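Local coordinates for protein dally-like, isoform A (Drosophila melanogaster, PDB 6XTZ) that is a cell-surface glypican that binds the palmitoleate lipid carried by Wnt, shielding it so that signalling can act at a distance, at residues Glu212-Val217 with Lys458-Leu463; Asp266-Asn271 with Ser521-Leu526. The protein carries 5 engineered substitutions. One frame throughout, in Å; residues are numbered along the deposited sequence.

Interaction 1: Glu212-Val217 with Lys458-Leu463; sequences EVAKKV and KFWSNL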
loop_
_atom_site.group_PDB
_atom_site.type_symbol
_atom_site.label_atom_id
_atom_site.label_comp_id
_atom_site.label_asym_id
_atom_site.label_seq_id
_atom_site.Cartn_x
_atom_site.Cartn_y
_atom_site.Cartn_z
ATOM N N GLU A 212 -2.172 -1.496 -7.222
ATOM C CA GLU A 212 -2.273 -1.009 -8.594
ATOM C C GLU A 212 -0.995 -0.298 -9.022
ATOM O O GLU A 212 -0.483 -0.534 -10.123
ATOM C CB GLU A 212 -3.479 -0.079 -8.733
ATOM C CG GLU A 212 -4.819 -0.751 -8.479
ATOM C CD GLU A 212 -5.970 0.237 -8.436
ATOM O OE1 GLU A 212 -5.709 1.452 -8.305
ATOM O OE2 GLU A 212 -7.135 -0.202 -8.536
ATOM N N VAL A 213 -0.463 0.581 -8.166
ATOM C CA VAL A 213 0.744 1.312 -8.538
ATOM C C VAL A 213 1.943 0.375 -8.604
ATOM O O VAL A 213 2.847 0.576 -9.422
ATOM C CB VAL A 213 0.997 2.490 -7.576
ATOM C CG1 VAL A 213 -0.174 3.459 -7.602
ATOM C CG2 VAL A 213 1.268 1.999 -6.160
ATOM N N ALA A 214 1.972 -0.663 -7.764
ATOM C CA ALA A 214 3.054 -1.638 -7.842
ATOM C C ALA A 214 3.017 -2.388 -9.166
ATOM O O ALA A 214 4.063 -2.650 -9.770
ATOM C CB ALA A 214 2.972 -2.614 -6.669
ATOM N N LYS A 215 1.817 -2.733 -9.639
ATOM C CA LYS A 215 1.698 -3.428 -10.915
ATOM C C LYS A 215 2.139 -2.549 -12.078
ATOM O O LYS A 215 2.710 -3.053 -13.052
ATOM C CB LYS A 215 0.259 -3.902 -11.116
ATOM C CG LYS A 215 0.058 -4.811 -12.317
ATOM C CD LYS A 215 -1.373 -5.331 -12.370
ATOM C CE LYS A 215 -1.588 -6.257 -13.555
ATOM N NZ LYS A 215 -2.989 -6.761 -13.614
ATOM N N LYS A 216 1.892 -1.240 -11.996
ATOM C CA LYS A 216 2.284 -0.333 -13.069
ATOM C C LYS A 216 3.795 -0.147 -13.159
ATOM O O LYS A 216 4.294 0.242 -14.220
ATOM C CB LYS A 216 1.610 1.025 -12.886
ATOM C CG LYS A 216 0.107 1.020 -13.113
ATOM C CD LYS A 216 -0.222 0.892 -14.588
ATOM C CE LYS A 216 -1.716 1.024 -14.835
ATOM N NZ LYS A 216 -2.045 0.950 -16.285
ATOM N N VAL A 217 4.532 -0.408 -12.075
ATOM C CA VAL A 217 5.987 -0.322 -12.122
ATOM C C VAL A 217 6.561 -1.332 -13.107
ATOM O O VAL A 217 7.662 -1.133 -13.632
ATOM C CB VAL A 217 6.572 -0.505 -10.701
ATOM C CG1 VAL A 217 8.091 -0.428 -10.713
ATOM C CG2 VAL A 217 6.008 0.546 -9.763
ATOM N N LYS A 458 10.160 -3.177 3.222
ATOM C CA LYS A 458 11.454 -2.989 2.579
ATOM C C LYS A 458 11.545 -3.716 1.241
ATOM O O LYS A 458 12.644 -4.081 0.812
ATOM C CB LYS A 458 12.576 -3.452 3.506
ATOM C CG LYS A 458 12.601 -2.770 4.865
ATOM C CD LYS A 458 13.118 -1.345 4.765
ATOM C CE LYS A 458 13.348 -0.747 6.144
ATOM N NZ LYS A 458 13.964 0.606 6.065
ATOM N N PHE A 459 10.408 -3.931 0.573
ATOM C CA PHE A 459 10.397 -4.755 -0.632
ATOM C C PHE A 459 11.271 -4.159 -1.729
ATOM O O PHE A 459 12.041 -4.877 -2.376
ATOM C CB PHE A 459 8.963 -4.936 -1.136
ATOM C CG PHE A 459 8.879 -5.568 -2.498
ATOM C CD1 PHE A 459 8.933 -6.945 -2.643
ATOM C CD2 PHE A 459 8.755 -4.786 -3.637
ATOM C CE1 PHE A 459 8.862 -7.529 -3.896
ATOM C CE2 PHE A 459 8.688 -5.364 -4.891
ATOM C CZ PHE A 459 8.740 -6.737 -5.020
ATOM N N TRP A 460 11.166 -2.849 -1.952
ATOM C CA TRP A 460 11.841 -2.237 -3.090
ATOM C C TRP A 460 13.343 -2.105 -2.863
ATOM O O TRP A 460 14.131 -2.341 -3.784
ATOM C CB TRP A 460 11.206 -0.879 -3.394
ATOM C CG TRP A 460 9.760 -1.005 -3.765
ATOM C CD1 TRP A 460 8.684 -0.805 -2.951
ATOM C CD2 TRP A 460 9.232 -1.390 -5.040
ATOM N NE1 TRP A 460 7.518 -1.030 -3.644
ATOM C CE2 TRP A 460 7.827 -1.391 -4.928
ATOM C CE3 TRP A 460 9.811 -1.727 -6.267
ATOM C CZ2 TRP A 460 6.992 -1.716 -5.996
ATOM C CZ3 TRP A 460 8.981 -2.051 -7.326
ATOM C CH2 TRP A 460 7.587 -2.042 -7.184
ATOM N N SER A 461 13.762 -1.738 -1.650
ATOM C CA SER A 461 15.191 -1.650 -1.370
ATOM C C SER A 461 15.837 -3.022 -1.239
ATOM O O SER A 461 17.064 -3.127 -1.328
ATOM C CB SER A 461 15.438 -0.834 -0.099
ATOM O OG SER A 461 14.804 -1.419 1.027
ATOM N N ASN A 462 15.042 -4.070 -1.038
ATOM C CA ASN A 462 15.554 -5.429 -0.935
ATOM C C ASN A 462 15.676 -6.119 -2.287
ATOM O O ASN A 462 16.309 -7.179 -2.366
ATOM C CB ASN A 462 14.653 -6.259 -0.013
ATOM C CG ASN A 462 15.256 -7.603 0.341
ATOM O OD1 ASN A 462 16.133 -7.695 1.200
ATOM N ND2 ASN A 462 14.781 -8.657 -0.312
ATOM N N LEU A 463 15.089 -5.553 -3.345
ATOM C CA LEU A 463 15.202 -6.162 -4.670
ATOM C C LEU A 463 16.648 -6.363 -5.107
ATOM O O LEU A 463 16.984 -7.483 -5.533
ATOM C CB LEU A 463 14.415 -5.333 -5.691
ATOM C CG LEU A 463 12.957 -5.733 -5.918
ATOM C CD1 LEU A 463 12.292 -4.785 -6.898
ATOM C CD2 LEU A 463 12.878 -7.166 -6.419
#
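The indole of Trp460 overlaps Val217 with the far rim of its six-membered ring. CZ3 of Trp460 lies 3.9 Å from CG1 of Val217. CH2 of Trp460 touches more of the same valine and comes 4.0 Å from Val217 CB. The two side chains approach from opposite directions. CG1 meets the ring obliquely. In Val217 this methyl stands anti to the backbone N (chi1 180°), while CG2 lies beside that N, and both methyls reach the tryptophan. One turn back, Ala214 adds a second touch. Its CB sits at the ring edge, near the ring plane, 4.2 Å from Trp460 CZ2. The backbones stay well apart, with the CA atoms of Ala214 and Trp460 10.0 Å from each other. The long indole bridges that gap.

Phe459, the residue just before it, packs on one face of the indole. Its CD2 stands 3.6 Å above the plane of Trp460, over the centre. The phenyl ring turns its edge to the indole, so the two rings meet edge to face. This neighbour probably limits how far the indole can tilt. No hydrogen bond joins the two segments. The contact is small and apolar, and all three residues that touch across it are buried.

The indole also meets the rings of Trp269 and Phe265 edge to face, both on helix 263-283. Ile73 of helix 51-110 touches it as well, and Met76 of that helix reaches Ala214 and Phe459. Val217 packs on Met519 of helix 513-538. The contact thus joins the last part of helix 185-216 to helix 459-467, with helices 51-110, 263-283 and 513-538 packed around it in this all-helical core.

Interaction 2: Asp266-Asn271 with Ser521-Leu526; sequences DSEWEN and SQLSHL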
loop_
_atom_site.group_PDB
_atom_site.type_symbol
_atom_site.label_atom_id
_atom_site.label_comp_id
_atom_site.label_asym_id
_atom_site.label_seq_id
_atom_site.Cartn_x
_atom_site.Cartn_y
_atom_site.Cartn_z
ATOM N N ASP A 266 10.519 3.797 -3.513
ATOM C CA ASP A 266 10.873 2.952 -2.379
ATOM C C ASP A 266 10.664 3.679 -1.055
ATOM O O ASP A 266 10.117 3.106 -0.107
ATOM C CB ASP A 266 12.320 2.483 -2.514
ATOM C CG ASP A 266 12.863 1.888 -1.235
ATOM O OD1 ASP A 266 12.229 0.961 -0.692
ATOM O OD2 ASP A 266 13.933 2.344 -0.780
ATOM N N SER A 267 11.090 4.942 -0.970
ATOM C CA SER A 267 10.969 5.670 0.290
ATOM C C SER A 267 9.510 5.935 0.638
ATOM O O SER A 267 9.109 5.795 1.800
ATOM C CB SER A 267 11.760 6.978 0.223
ATOM O OG SER A 267 11.234 7.849 -0.763
ATOM N N GLU A 268 8.698 6.309 -0.353
ATOM C CA GLU A 268 7.279 6.524 -0.090
ATOM C C GLU A 268 6.556 5.216 0.209
ATOM O O GLU A 268 5.564 5.216 0.946
ATOM C CB GLU A 268 6.624 7.239 -1.271
ATOM C CG GLU A 268 7.161 8.640 -1.523
ATOM C CD GLU A 268 6.848 9.607 -0.393
ATOM O OE1 GLU A 268 5.970 9.302 0.442
ATOM O OE2 GLU A 268 7.484 10.679 -0.341
ATOM N N TRP A 269 7.032 4.100 -0.350
ATOM C CA TRP A 269 6.460 2.801 -0.010
ATOM C C TRP A 269 6.636 2.503 1.473
ATOM O O TRP A 269 5.745 1.928 2.110
ATOM C CB TRP A 269 7.106 1.708 -0.862
ATOM C CG TRP A 269 6.485 0.349 -0.706
ATOM C CD1 TRP A 269 6.876 -0.637 0.152
ATOM C CD2 TRP A 269 5.370 -0.176 -1.439
ATOM N NE1 TRP A 269 6.072 -1.743 0.000
ATOM C CE2 TRP A 269 5.139 -1.484 -0.969
ATOM C CE3 TRP A 269 4.546 0.335 -2.448
ATOM C CZ2 TRP A 269 4.117 -2.288 -1.471
ATOM C CZ3 TRP A 269 3.533 -0.465 -2.945
ATOM C CH2 TRP A 269 3.327 -1.763 -2.457
ATOM N N GLU A 270 7.779 2.895 2.042
ATOM C CA GLU A 270 7.974 2.758 3.480
ATOM C C GLU A 270 7.013 3.651 4.252
ATOM O O GLU A 270 6.474 3.242 5.287
ATOM C CB GLU A 270 9.424 3.076 3.848
ATOM C CG GLU A 270 10.435 2.076 3.309
ATOM C CD GLU A 270 11.835 2.325 3.834
ATOM O OE1 GLU A 270 12.008 3.245 4.658
ATOM O OE2 GLU A 270 12.765 1.600 3.421
ATOM N N ASN A 271 6.789 4.877 3.769
ATOM C CA ASN A 271 5.798 5.745 4.400
ATOM C C ASN A 271 4.406 5.134 4.316
ATOM O O ASN A 271 3.614 5.239 5.259
ATOM C CB ASN A 271 5.810 7.130 3.752
ATOM C CG ASN A 271 7.111 7.875 3.981
ATOM O OD1 ASN A 271 7.861 7.572 4.908
ATOM N ND2 ASN A 271 7.380 8.863 3.138
ATOM N N SER A 521 3.139 9.272 -12.165
ATOM C CA SER A 521 1.749 9.069 -11.767
ATOM C C SER A 521 1.635 8.019 -10.669
ATOM O O SER A 521 0.775 8.128 -9.787
ATOM C CB SER A 521 0.907 8.674 -12.979
ATOM O OG SER A 521 1.359 7.452 -13.533
ATOM N N GLN A 522 2.490 6.995 -10.705
ATOM C CA GLN A 522 2.483 5.990 -9.646
ATOM C C GLN A 522 2.993 6.571 -8.335
ATOM O O GLN A 522 2.513 6.203 -7.256
ATOM C CB GLN A 522 3.323 4.783 -10.056
ATOM C CG GLN A 522 2.565 3.758 -10.871
ATOM C CD GLN A 522 1.889 4.363 -12.083
ATOM O OE1 GLN A 522 2.539 4.981 -12.927
ATOM N NE2 GLN A 522 0.574 4.198 -12.171
ATOM N N LEU A 523 3.970 7.473 -8.411
ATOM C CA LEU A 523 4.445 8.145 -7.209
ATOM C C LEU A 523 3.371 9.061 -6.637
ATOM O O LEU A 523 3.218 9.163 -5.414
ATOM C CB LEU A 523 5.714 8.931 -7.528
ATOM C CG LEU A 523 6.563 9.399 -6.352
ATOM C CD1 LEU A 523 7.062 8.208 -5.552
ATOM C CD2 LEU A 523 7.722 10.233 -6.864
ATOM N N SER A 524 2.605 9.723 -7.507
ATOM C CA SER A 524 1.572 10.642 -7.042
ATOM C C SER A 524 0.407 9.892 -6.407
ATOM O O SER A 524 -0.146 10.340 -5.396
ATOM C CB SER A 524 1.087 11.510 -8.202
ATOM O OG SER A 524 0.104 12.434 -7.774
ATOM N N HIS A 525 0.016 8.754 -6.986
ATOM C CA HIS A 525 -1.060 7.960 -6.398
ATOM C C HIS A 525 -0.642 7.380 -5.053
ATOM O O HIS A 525 -1.442 7.352 -4.108
ATOM C CB HIS A 525 -1.477 6.841 -7.351
ATOM C CG HIS A 525 -2.148 7.325 -8.599
ATOM N ND1 HIS A 525 -2.868 8.498 -8.650
ATOM C CD2 HIS A 525 -2.207 6.793 -9.843
ATOM C CE1 HIS A 525 -3.344 8.668 -9.871
ATOM N NE2 HIS A 525 -2.956 7.647 -10.615
ATOM N N LEU A 526 0.604 6.910 -4.948
ATOM C CA LEU A 526 1.075 6.354 -3.684
ATOM C C LEU A 526 1.124 7.419 -2.596
ATOM O O LEU A 526 0.712 7.167 -1.458
ATOM C CB LEU A 526 2.449 5.711 -3.870
ATOM C CG LEU A 526 3.029 5.010 -2.640
ATOM C CD1 LEU A 526 2.100 3.902 -2.166
ATOM C CD2 LEU A 526 4.414 4.462 -2.931
#
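Helices 266-271 and 521-526 run nearly parallel, with local axes 10.2 Å apart at an angle of 18°, and their CA atoms come nearest at Glu268 and Leu526. Leu526 gives the largest share of the buried surface. Its CG is anti to the backbone N (chi1 -176°), and methyl CD2 reaches the other helix. CD2 lies 3.7 Å from Trp269 N and 3.9 Å from Glu268 CB. The same methyl meets the indole at its edge, near the ring plane, 4.2 Å from Trp269 CE3.

Leu523 sits one turn earlier. Its CD1 touches Glu268 CG at 4.1 Å, and the two side chains cross at about a right angle. The glutamate chain bends at chi2 (-66°), and its carboxylate turns back to its own helix. There Asn271 ND2 donates to Glu268 OE1 at 3.1 Å, arriving from above the carboxylate plane. With an alanine in place of Glu268, Leu523 CD1 would probably border a gap and the Asn271 amide would lose this acceptor.

At its polar end, Trp269 NE1 is hydrogen-bonded to Tyr456 O. Phe265 and Phe272 also pack on Leu526. This is side-by-side packing of near-parallel helices through leucines, an aromatic and the aliphatic part of a glutamate, within the elongated helical bundle of the glypican core.

Helix 185-216 comes first in the chain, and its last part leads through residues 212-217. Helix 263-283 follows with 266-271. Interaction 1 closes when the chain reaches 458-463, 241 residues on, and interaction 2 closes later at 521-526, across 250 residues. The segments alternate, so the two closures cross rather than nest. Their centres are about 9 Å apart. They also touch directly. Lys458 and Glu270 form a salt bridge, and Trp460 and Trp269 are where the two contacts share their ring packing. Together they tie two earlier helices to two that follow the unmodelled stretch 324-437, in one part of the helical core.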